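PDB 5SWV: pentafunctional AROM polypeptide, which probably catalyses, in this fragment, two consecutive steps of the shikimate pathway, as dehydroquinate dehydratase and shikimate dehydrogenase. Local coordinates for residues K5-K10 and N214-P219; R11-T16 and G35-E40; L234-L239 and E275-P280. All coordinates share one frame; numbering follows the deposited sequence.

How the contacts relate
Near the N terminus, helix 3-8 opens contact 1, and R11-T16 opens contact 2 directly after it. Contact 2 closes first, when G35-E40 pairs with R11-T16 as neighbouring barrel strands. Contact 1 closes much later, at N214-P219, after the chain has passed through most of the dehydroquinase barrel. Contact 2 therefore falls wholly within the span of contact 1. The two also touch through K9 and D37, and strand 218-220 lies next to strand 13-17. Contact 3 follows in series. It joins helix 236-245 to the end of helix 266-277, in the shikimate dehydrogenase part. It touches contact 2 where V236 and L277 approach G35.

Contact 1 (K5-K10 and N214-P219)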
loop_
_atom_site.group_PDB
_atom_site.type_symbol
_atom_site.label_atom_id
_atom_site.label_comp_id
_atom_site.label_asym_id
_atom_site.label_seq_id
_atom_site.Cartn_x
_atom_site.Cartn_y
_atom_site.Cartn_z
ATOM N N LYS A 5 13.272 -2.431 -2.701
ATOM C CA LYS A 5 11.913 -2.956 -2.878
ATOM C C LYS A 5 11.441 -2.809 -4.328
ATOM O O LYS A 5 11.003 -3.779 -4.950
ATOM C CB LYS A 5 10.930 -2.211 -1.958
ATOM C CG LYS A 5 9.774 -3.064 -1.461
ATOM C CD LYS A 5 10.093 -3.686 -0.110
ATOM C CE LYS A 5 9.911 -2.673 1.006
ATOM N NZ LYS A 5 10.305 -3.277 2.295
ATOM N N PHE A 6 11.547 -1.584 -4.840
ATOM C CA PHE A 6 11.119 -1.232 -6.200
ATOM C C PHE A 6 11.948 -1.942 -7.294
ATOM O O PHE A 6 11.426 -2.271 -8.366
ATOM C CB PHE A 6 11.196 0.303 -6.415
ATOM C CG PHE A 6 10.193 1.135 -5.616
ATOM C CD1 PHE A 6 9.161 0.567 -4.850
ATOM C CD2 PHE A 6 10.259 2.523 -5.693
ATOM C CE1 PHE A 6 8.265 1.375 -4.158
ATOM C CE2 PHE A 6 9.359 3.322 -5.012
ATOM C CZ PHE A 6 8.362 2.749 -4.245
ATOM N N LYS A 7 13.235 -2.151 -7.007
ATOM C CA LYS A 7 14.179 -2.751 -7.958
ATOM C C LYS A 7 13.937 -4.232 -8.188
ATOM O O LYS A 7 14.035 -4.700 -9.319
ATOM C CB LYS A 7 15.626 -2.567 -7.482
ATOM C CG LYS A 7 16.196 -1.174 -7.693
ATOM C CD LYS A 7 17.618 -1.073 -7.166
ATOM C CE LYS A 7 18.571 -1.965 -7.955
ATOM N NZ LYS A 7 19.959 -1.439 -7.921
ATOM N N THR A 8 13.672 -4.967 -7.109
ATOM C CA THR A 8 13.396 -6.403 -7.195
ATOM C C THR A 8 11.953 -6.685 -7.597
ATOM O O THR A 8 11.665 -7.776 -8.079
ATOM C CB THR A 8 13.680 -7.143 -5.872
ATOM O OG1 THR A 8 12.897 -6.559 -4.825
ATOM C CG2 THR A 8 15.173 -7.091 -5.529
ATOM N N LYS A 9 11.051 -5.724 -7.380
ATOM C CA LYS A 9 9.682 -5.786 -7.943
ATOM C C LYS A 9 9.744 -5.804 -9.485
ATOM O O LYS A 9 10.616 -5.184 -10.091
ATOM C CB LYS A 9 8.858 -4.583 -7.459
ATOM C CG LYS A 9 7.361 -4.792 -7.362
ATOM C CD LYS A 9 6.778 -3.705 -6.472
ATOM C CE LYS A 9 5.304 -3.907 -6.164
ATOM N NZ LYS A 9 4.439 -3.341 -7.223
ATOM N N LYS A 10 8.821 -6.524 -10.107
ATOM C CA LYS A 10 8.769 -6.607 -11.562
ATOM C C LYS A 10 8.359 -5.284 -12.189
ATOM O O LYS A 10 9.043 -4.807 -13.082
ATOM C CB LYS A 10 7.821 -7.718 -12.021
ATOM C CG LYS A 10 8.446 -9.111 -12.000
ATOM C CD LYS A 10 7.957 -9.959 -13.163
ATOM C CE LYS A 10 8.551 -9.491 -14.501
ATOM N NZ LYS A 10 7.618 -9.682 -15.648
ATOM N N ASN A 214 8.024 0.580 -20.223
ATOM C CA ASN A 214 8.864 0.972 -19.098
ATOM C C ASN A 214 8.370 0.357 -17.781
ATOM O O ASN A 214 7.365 0.780 -17.226
ATOM C CB ASN A 214 8.910 2.485 -18.990
ATOM C CG ASN A 214 9.756 2.948 -17.824
ATOM O OD1 ASN A 214 10.964 2.880 -17.873
ATOM N ND2 ASN A 214 9.115 3.399 -16.759
ATOM N N LYS A 215 9.077 -0.647 -17.284
ATOM C CA LYS A 215 8.581 -1.428 -16.134
ATOM C C LYS A 215 8.859 -0.749 -14.819
ATOM O O LYS A 215 8.024 -0.770 -13.939
ATOM C CB LYS A 215 9.148 -2.845 -16.161
ATOM C CG LYS A 215 8.601 -3.607 -17.363
ATOM C CD LYS A 215 9.081 -5.046 -17.473
ATOM C CE LYS A 215 10.599 -5.111 -17.555
ATOM N NZ LYS A 215 11.043 -6.264 -18.379
ATOM N N PHE A 216 10.016 -0.110 -14.720
ATOM C CA PHE A 216 10.474 0.502 -13.486
ATOM C C PHE A 216 9.999 1.944 -13.304
ATOM O O PHE A 216 10.419 2.839 -14.035
ATOM C CB PHE A 216 11.998 0.458 -13.440
ATOM C CG PHE A 216 12.567 1.008 -12.182
ATOM C CD1 PHE A 216 12.500 0.272 -11.007
ATOM C CD2 PHE A 216 13.152 2.270 -12.160
ATOM C CE1 PHE A 216 13.020 0.778 -9.819
ATOM C CE2 PHE A 216 13.672 2.787 -10.979
ATOM C CZ PHE A 216 13.604 2.041 -9.803
ATOM N N MET A 217 9.136 2.148 -12.301
ATOM C CA MET A 217 8.654 3.483 -11.853
ATOM C C MET A 217 8.080 4.346 -12.973
ATOM O O MET A 217 8.566 5.448 -13.233
ATOM C CB MET A 217 9.753 4.249 -11.100
ATOM C CG MET A 217 10.195 3.587 -9.806
ATOM S SD MET A 217 11.482 4.543 -8.951
ATOM C CE MET A 217 10.493 5.882 -8.280
ATOM N N THR A 218 7.038 3.833 -13.622
ATOM C CA THR A 218 6.312 4.586 -14.647
ATOM C C THR A 218 5.387 5.582 -13.966
ATOM O O THR A 218 4.722 5.230 -12.993
ATOM C CB THR A 218 5.462 3.663 -15.547
ATOM O OG1 THR A 218 6.315 2.732 -16.213
ATOM C CG2 THR A 218 4.716 4.457 -16.593
ATOM N N PRO A 219 5.348 6.832 -14.456
ATOM C CA PRO A 219 4.328 7.729 -13.918
ATOM C C PRO A 219 2.957 7.448 -14.511
ATOM O O PRO A 219 2.832 7.127 -15.697
ATOM C CB PRO A 219 4.818 9.121 -14.302
ATOM C CG PRO A 219 5.720 8.898 -15.446
ATOM C CD PRO A 219 6.352 7.557 -15.244
#
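F6 meets F216 and M217 along its side chain. Its CB lies 3.9 Å from F216 CE1. Further out, F6 CD2 reaches M217 SD at 4.0 Å. This is a Met-aromatic contact. The sulfur sits obliquely to the ring, 70° off its normal, and the two side chains cross at about a right angle. At the tip, CZ packs against D37 O; the side chain also touches P75.

The F216 ring is met from two directions. Its edge faces the helix backbone, with CE1 3.7 Å from F6 O. One face carries M217 CG, 3.7 Å above the plane and over the ring centre. F216 CG is anti to the backbone N (chi1 -177°), which sends the ring toward helix 3-8. K215 CB also packs against K10 O at 3.7 Å.

N214 braces the turn behind these side chains. Its ND2 donates to F216 O at 3.1 Å. Its OD1 accepts from R187 and from L200 N.

The contact packs helix 3-8 near the N-terminal ends of strands of the TIM barrel. Strand 218-220 starts here and pairs with strand 13-17, while F216 and M217 also touch I199 of strand 198-203.

Contact 2 (R11-T16 and G35-E40)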
loop_
_atom_site.group_PDB
_atom_site.type_symbol
_atom_site.label_atom_id
_atom_site.label_comp_id
_atom_site.label_asym_id
_atom_site.label_seq_id
_atom_site.Cartn_x
_atom_site.Cartn_y
_atom_site.Cartn_z
ATOM N N ARG A 11 7.254 -4.708 -11.707
ATOM C CA ARG A 11 6.689 -3.465 -12.241
ATOM C C ARG A 11 6.302 -2.518 -11.131
ATOM O O ARG A 11 5.509 -2.880 -10.265
ATOM C CB ARG A 11 5.429 -3.772 -13.049
ATOM C CG ARG A 11 5.726 -4.346 -14.412
ATOM C CD ARG A 11 4.510 -4.953 -15.085
ATOM N NE ARG A 11 4.927 -5.422 -16.413
ATOM C CZ ARG A 11 5.029 -6.694 -16.814
ATOM N NH1 ARG A 11 4.686 -7.723 -16.024
ATOM N NH2 ARG A 11 5.458 -6.937 -18.050
ATOM N N SER A 12 6.830 -1.303 -11.167
ATOM C CA SER A 12 6.404 -0.257 -10.240
ATOM C C SER A 12 5.829 0.927 -11.000
ATOM O O SER A 12 6.147 1.144 -12.178
ATOM C CB SER A 12 7.555 0.186 -9.325
ATOM O OG SER A 12 8.825 -0.037 -9.924
ATOM N N THR A 13 4.960 1.672 -10.319
ATOM C CA THR A 13 4.351 2.880 -10.865
ATOM C C THR A 13 4.267 3.918 -9.774
ATOM O O THR A 13 4.332 3.579 -8.609
ATOM C CB THR A 13 2.924 2.627 -11.387
ATOM O OG1 THR A 13 2.043 2.376 -10.290
ATOM C CG2 THR A 13 2.882 1.436 -12.336
ATOM N N PHE A 14 4.133 5.182 -10.149
ATOM C CA PHE A 14 3.893 6.234 -9.171
ATOM C C PHE A 14 2.960 7.311 -9.709
ATOM O O PHE A 14 2.988 7.641 -10.902
ATOM C CB PHE A 14 5.193 6.840 -8.661
ATOM C CG PHE A 14 5.921 7.701 -9.656
ATOM C CD1 PHE A 14 5.617 9.057 -9.780
ATOM C CD2 PHE A 14 6.971 7.179 -10.426
ATOM C CE1 PHE A 14 6.311 9.869 -10.674
ATOM C CE2 PHE A 14 7.665 7.986 -11.331
ATOM C CZ PHE A 14 7.327 9.334 -11.458
ATOM N N LEU A 15 2.141 7.841 -8.797
ATOM C CA LEU A 15 1.134 8.840 -9.106
ATOM C C LEU A 15 1.767 10.217 -9.212
ATOM O O LEU A 15 2.533 10.607 -8.345
ATOM C CB LEU A 15 0.049 8.872 -8.018
ATOM C CG LEU A 15 -1.172 9.734 -8.347
ATOM C CD1 LEU A 15 -2.031 9.054 -9.407
ATOM C CD2 LEU A 15 -1.994 10.040 -7.115
ATOM N N THR A 16 1.414 10.955 -10.265
ATOM C CA THR A 16 1.841 12.345 -10.426
ATOM C C THR A 16 0.809 13.278 -9.785
ATOM O O THR A 16 -0.088 13.782 -10.454
ATOM C CB THR A 16 2.054 12.685 -11.909
ATOM O OG1 THR A 16 0.862 12.384 -12.661
ATOM C CG2 THR A 16 3.213 11.876 -12.466
ATOM N N GLY A 35 -3.041 1.158 -6.949
ATOM C CA GLY A 35 -2.072 0.597 -7.883
ATOM C C GLY A 35 -0.706 1.239 -7.920
ATOM O O GLY A 35 0.148 0.812 -8.700
ATOM N N CYS A 36 -0.483 2.246 -7.078
ATOM C CA CYS A 36 0.764 3.009 -7.071
ATOM C C CYS A 36 1.674 2.582 -5.944
ATOM O O CYS A 36 1.223 2.277 -4.843
ATOM C CB CYS A 36 0.466 4.490 -6.937
ATOM S SG CYS A 36 -0.612 5.087 -8.252
ATOM N N ASP A 37 2.965 2.564 -6.231
ATOM C CA ASP A 37 3.980 2.238 -5.234
ATOM C C ASP A 37 4.526 3.487 -4.537
ATOM O O ASP A 37 5.209 3.363 -3.525
ATOM C CB ASP A 37 5.117 1.454 -5.887
ATOM C CG ASP A 37 4.622 0.202 -6.590
ATOM O OD1 ASP A 37 4.459 -0.828 -5.909
ATOM O OD2 ASP A 37 4.380 0.245 -7.821
ATOM N N ALA A 38 4.213 4.669 -5.077
ATOM C CA ALA A 38 4.697 5.943 -4.561
ATOM C C ALA A 38 3.884 7.121 -5.107
ATOM O O ALA A 38 3.094 6.963 -6.039
ATOM C CB ALA A 38 6.153 6.118 -4.940
ATOM N N ILE A 39 4.107 8.299 -4.532
ATOM C CA ILE A 39 3.406 9.517 -4.915
ATOM C C ILE A 39 4.434 10.598 -5.198
ATOM O O ILE A 39 5.256 10.933 -4.345
ATOM C CB ILE A 39 2.478 9.995 -3.790
ATOM C CG1 ILE A 39 1.503 8.900 -3.401
ATOM C CG2 ILE A 39 1.662 11.213 -4.195
ATOM C CD1 ILE A 39 0.651 9.288 -2.211
ATOM N N GLU A 40 4.400 11.130 -6.408
ATOM C CA GLU A 40 5.141 12.326 -6.730
ATOM C C GLU A 40 4.286 13.521 -6.376
ATOM O O GLU A 40 3.167 13.651 -6.861
ATOM C CB GLU A 40 5.471 12.361 -8.209
ATOM C CG GLU A 40 6.386 13.499 -8.612
ATOM C CD GLU A 40 6.801 13.401 -10.065
ATOM O OE1 GLU A 40 5.910 13.557 -10.940
ATOM O OE2 GLU A 40 8.009 13.165 -10.332
#
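T13 and D37 pair through two hydrogen bonds. T13 N donates to D37 OD2 at 2.9 Å, with an N-H...O angle of 161°. The carboxylate oxygen uses its anti lone pair. D37 N returns a bond of 2.9 Å to T13 O. The D37 side chain thus supplies the acceptor for T13 N, while its backbone N is the donor to T13 O. From there the backbones continue in parallel: L15 N donates to A38 O at 3.0 Å, and E40 N to L15 O at 2.7 Å.

Side chains flank this row. F14 CE1 lies 3.6 Å from E40 CB, with ring and carboxylate planes 70° apart. E40 OE1 lies in the plane of the F14 ring, at its edge, and also meets T16 CG2 at 3.5 Å. On the other face, L15 CB rests 3.8 Å from C36 SG.

A second shell fixes the polar ends. K9 forms a salt bridge with D37 OD1, T79 OG1 bonds E40 OE2, and Q233 NE2 bonds T16 OG1.

These are the first two strands of a TIM barrel. Strand 218-220 pairs with the far edge of 13-17, and strand 76-79 follows 38-42. I77 of that strand touches F14, A38 and E40.

Contact 3 (L234-L239 and E275-P280); sequences LTVKQL and ELLGLP
V236 and K237 meet the end of helix 266-277 where two domains adjoin. Helix 236-245 belongs to the TIM-barrel dehydroquinase, and it opens with a capping box formed by T235 and Q238. Its partner helix lies in the substrate-binding domain of the shikimate dehydrogenase.

The apolar part is small. V236 CG1 touches L277 CD2 at 3.7 Å, and the two side chains lie side by side, pointing the same way. CG1 stands anti to the backbone N (chi1 164°), which places this methyl at the leucine. Around them, V236 also packs on V220, and L277 on V34, A520 and F512.

The larger share comes from K237, whose chain runs along the backbone of the partner helix end. Its CA lies 3.8 Å from L277 O, and its CG lies 3.8 Å from G278 N. G278 has positive phi and no side chain, and its CA comes to 4.6 Å from K237 CA. Further along, K237 CE is 3.4 Å from E275 O. The carbons of the lysine chain make this contact, and NZ lies further off. K237 NZ has a long, weak ion pair with E241.

The capping box holds the start of helix 236-245. In it, Q238 N donates to T235 OG1 at 3.2 Å. T235 N donates to Q238 OE1 at 2.9 Å, in the carbonyl plane and on a lone pair. A separate bond links the barrel helix to its partner. Two residues beyond Q238, N240 ND2 donates to L277 O.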
loop_
_atom_site.group_PDB
_atom_site.type_symbol
_atom_site.label_atom_id
_atom_site.label_comp_id
_atom_site.label_asym_id
_atom_site.label_seq_id
_atom_site.Cartn_x
_atom_site.Cartn_y
_atom_site.Cartn_z
ATOM N N LEU A 234 -0.945 7.816 -18.977
ATOM C CA LEU A 234 -2.009 6.841 -18.773
ATOM C C LEU A 234 -2.399 6.715 -17.302
ATOM O O LEU A 234 -1.609 7.017 -16.427
ATOM C CB LEU A 234 -1.519 5.481 -19.254
ATOM C CG LEU A 234 -1.179 5.371 -20.737
ATOM C CD1 LEU A 234 -0.546 4.015 -21.054
ATOM C CD2 LEU A 234 -2.427 5.606 -21.592
ATOM N N THR A 235 -3.616 6.247 -17.052
ATOM C CA THR A 235 -4.047 5.879 -15.719
ATOM C C THR A 235 -3.555 4.463 -15.449
ATOM O O THR A 235 -3.096 3.776 -16.378
ATOM C CB THR A 235 -5.579 5.961 -15.529
ATOM O OG1 THR A 235 -6.248 5.010 -16.365
ATOM C CG2 THR A 235 -6.094 7.347 -15.832
ATOM N N VAL A 236 -3.647 4.031 -14.187
ATOM C CA VAL A 236 -3.268 2.663 -13.809
ATOM C C VAL A 236 -4.125 1.638 -14.539
ATOM O O VAL A 236 -3.613 0.623 -15.021
ATOM C CB VAL A 236 -3.313 2.441 -12.268
ATOM C CG1 VAL A 236 -3.310 0.960 -11.892
ATOM C CG2 VAL A 236 -2.115 3.118 -11.625
ATOM N N LYS A 237 -5.421 1.904 -14.608
ATOM C CA LYS A 237 -6.336 1.031 -15.331
ATOM C C LYS A 237 -5.936 0.872 -16.801
ATOM O O LYS A 237 -5.855 -0.240 -17.328
ATOM C CB LYS A 237 -7.748 1.578 -15.255
ATOM C CG LYS A 237 -8.763 0.580 -15.747
ATOM C CD LYS A 237 -10.144 1.189 -15.763
ATOM C CE LYS A 237 -11.189 0.116 -15.997
ATOM N NZ LYS A 237 -12.336 0.661 -16.764
ATOM N N GLN A 238 -5.696 2.004 -17.441
ATOM C CA GLN A 238 -5.298 2.027 -18.833
ATOM C C GLN A 238 -3.986 1.307 -19.030
ATOM O O GLN A 238 -3.817 0.567 -20.001
ATOM C CB GLN A 238 -5.145 3.464 -19.314
ATOM C CG GLN A 238 -6.448 4.241 -19.429
ATOM C CD GLN A 238 -6.218 5.673 -19.906
ATOM O OE1 GLN A 238 -5.489 6.466 -19.288
ATOM N NE2 GLN A 238 -6.831 6.007 -21.038
ATOM N N LEU A 239 -3.059 1.540 -18.106
ATOM C CA LEU A 239 -1.725 0.967 -18.200
ATOM C C LEU A 239 -1.772 -0.541 -18.180
ATOM O O LEU A 239 -1.082 -1.175 -18.959
ATOM C CB LEU A 239 -0.821 1.468 -17.075
ATOM C CG LEU A 239 0.641 0.981 -17.099
ATOM C CD1 LEU A 239 1.392 1.464 -18.330
ATOM C CD2 LEU A 239 1.378 1.430 -15.841
ATOM N N GLU A 275 -11.579 -5.650 -12.419
ATOM C CA GLU A 275 -12.347 -4.743 -13.249
ATOM C C GLU A 275 -11.942 -3.301 -13.021
ATOM O O GLU A 275 -11.788 -2.563 -13.967
ATOM C CB GLU A 275 -13.820 -4.915 -12.930
ATOM C CG GLU A 275 -14.757 -4.350 -13.972
ATOM C CD GLU A 275 -16.147 -4.039 -13.414
ATOM O OE1 GLU A 275 -16.518 -4.544 -12.315
ATOM O OE2 GLU A 275 -16.873 -3.270 -14.095
ATOM N N LEU A 276 -11.763 -2.912 -11.764
ATOM C CA LEU A 276 -11.291 -1.566 -11.407
ATOM C C LEU A 276 -9.825 -1.287 -11.739
ATOM O O LEU A 276 -9.440 -0.143 -11.831
ATOM C CB LEU A 276 -11.523 -1.299 -9.918
ATOM C CG LEU A 276 -13.003 -1.267 -9.475
ATOM C CD1 LEU A 276 -13.138 -1.502 -7.971
ATOM C CD2 LEU A 276 -13.677 0.042 -9.875
ATOM N N LEU A 277 -9.014 -2.318 -11.922
ATOM C CA LEU A 277 -7.593 -2.146 -12.227
ATOM C C LEU A 277 -7.172 -2.554 -13.635
ATOM O O LEU A 277 -5.978 -2.470 -13.967
ATOM C CB LEU A 277 -6.773 -2.908 -11.189
ATOM C CG LEU A 277 -6.615 -2.042 -9.945
ATOM C CD1 LEU A 277 -7.026 -2.790 -8.709
ATOM C CD2 LEU A 277 -5.190 -1.530 -9.861
ATOM N N GLY A 278 -8.138 -2.957 -14.464
ATOM C CA GLY A 278 -7.882 -3.254 -15.868
ATOM C C GLY A 278 -7.169 -4.572 -16.071
ATOM O O GLY A 278 -6.435 -4.730 -17.049
ATOM N N LEU A 279 -7.402 -5.518 -15.161
ATOM C CA LEU A 279 -6.745 -6.813 -15.195
ATOM C C LEU A 279 -7.669 -7.885 -15.789
ATOM O O LEU A 279 -8.881 -7.798 -15.651
ATOM C CB LEU A 279 -6.302 -7.216 -13.776
ATOM C CG LEU A 279 -5.173 -6.403 -13.130
ATOM C CD1 LEU A 279 -4.831 -7.010 -11.781
ATOM C CD2 LEU A 279 -3.922 -6.371 -14.001
ATOM N N PRO A 280 -7.098 -8.925 -16.420
ATOM C CA PRO A 280 -7.894 -9.906 -17.153
ATOM C C PRO A 280 -8.113 -11.207 -16.401
ATOM O O PRO A 280 -8.347 -12.227 -17.033
ATOM C CB PRO A 280 -6.990 -10.200 -18.347
ATOM C CG PRO A 280 -5.621 -10.208 -17.727
ATOM C CD PRO A 280 -5.657 -9.231 -16.558
#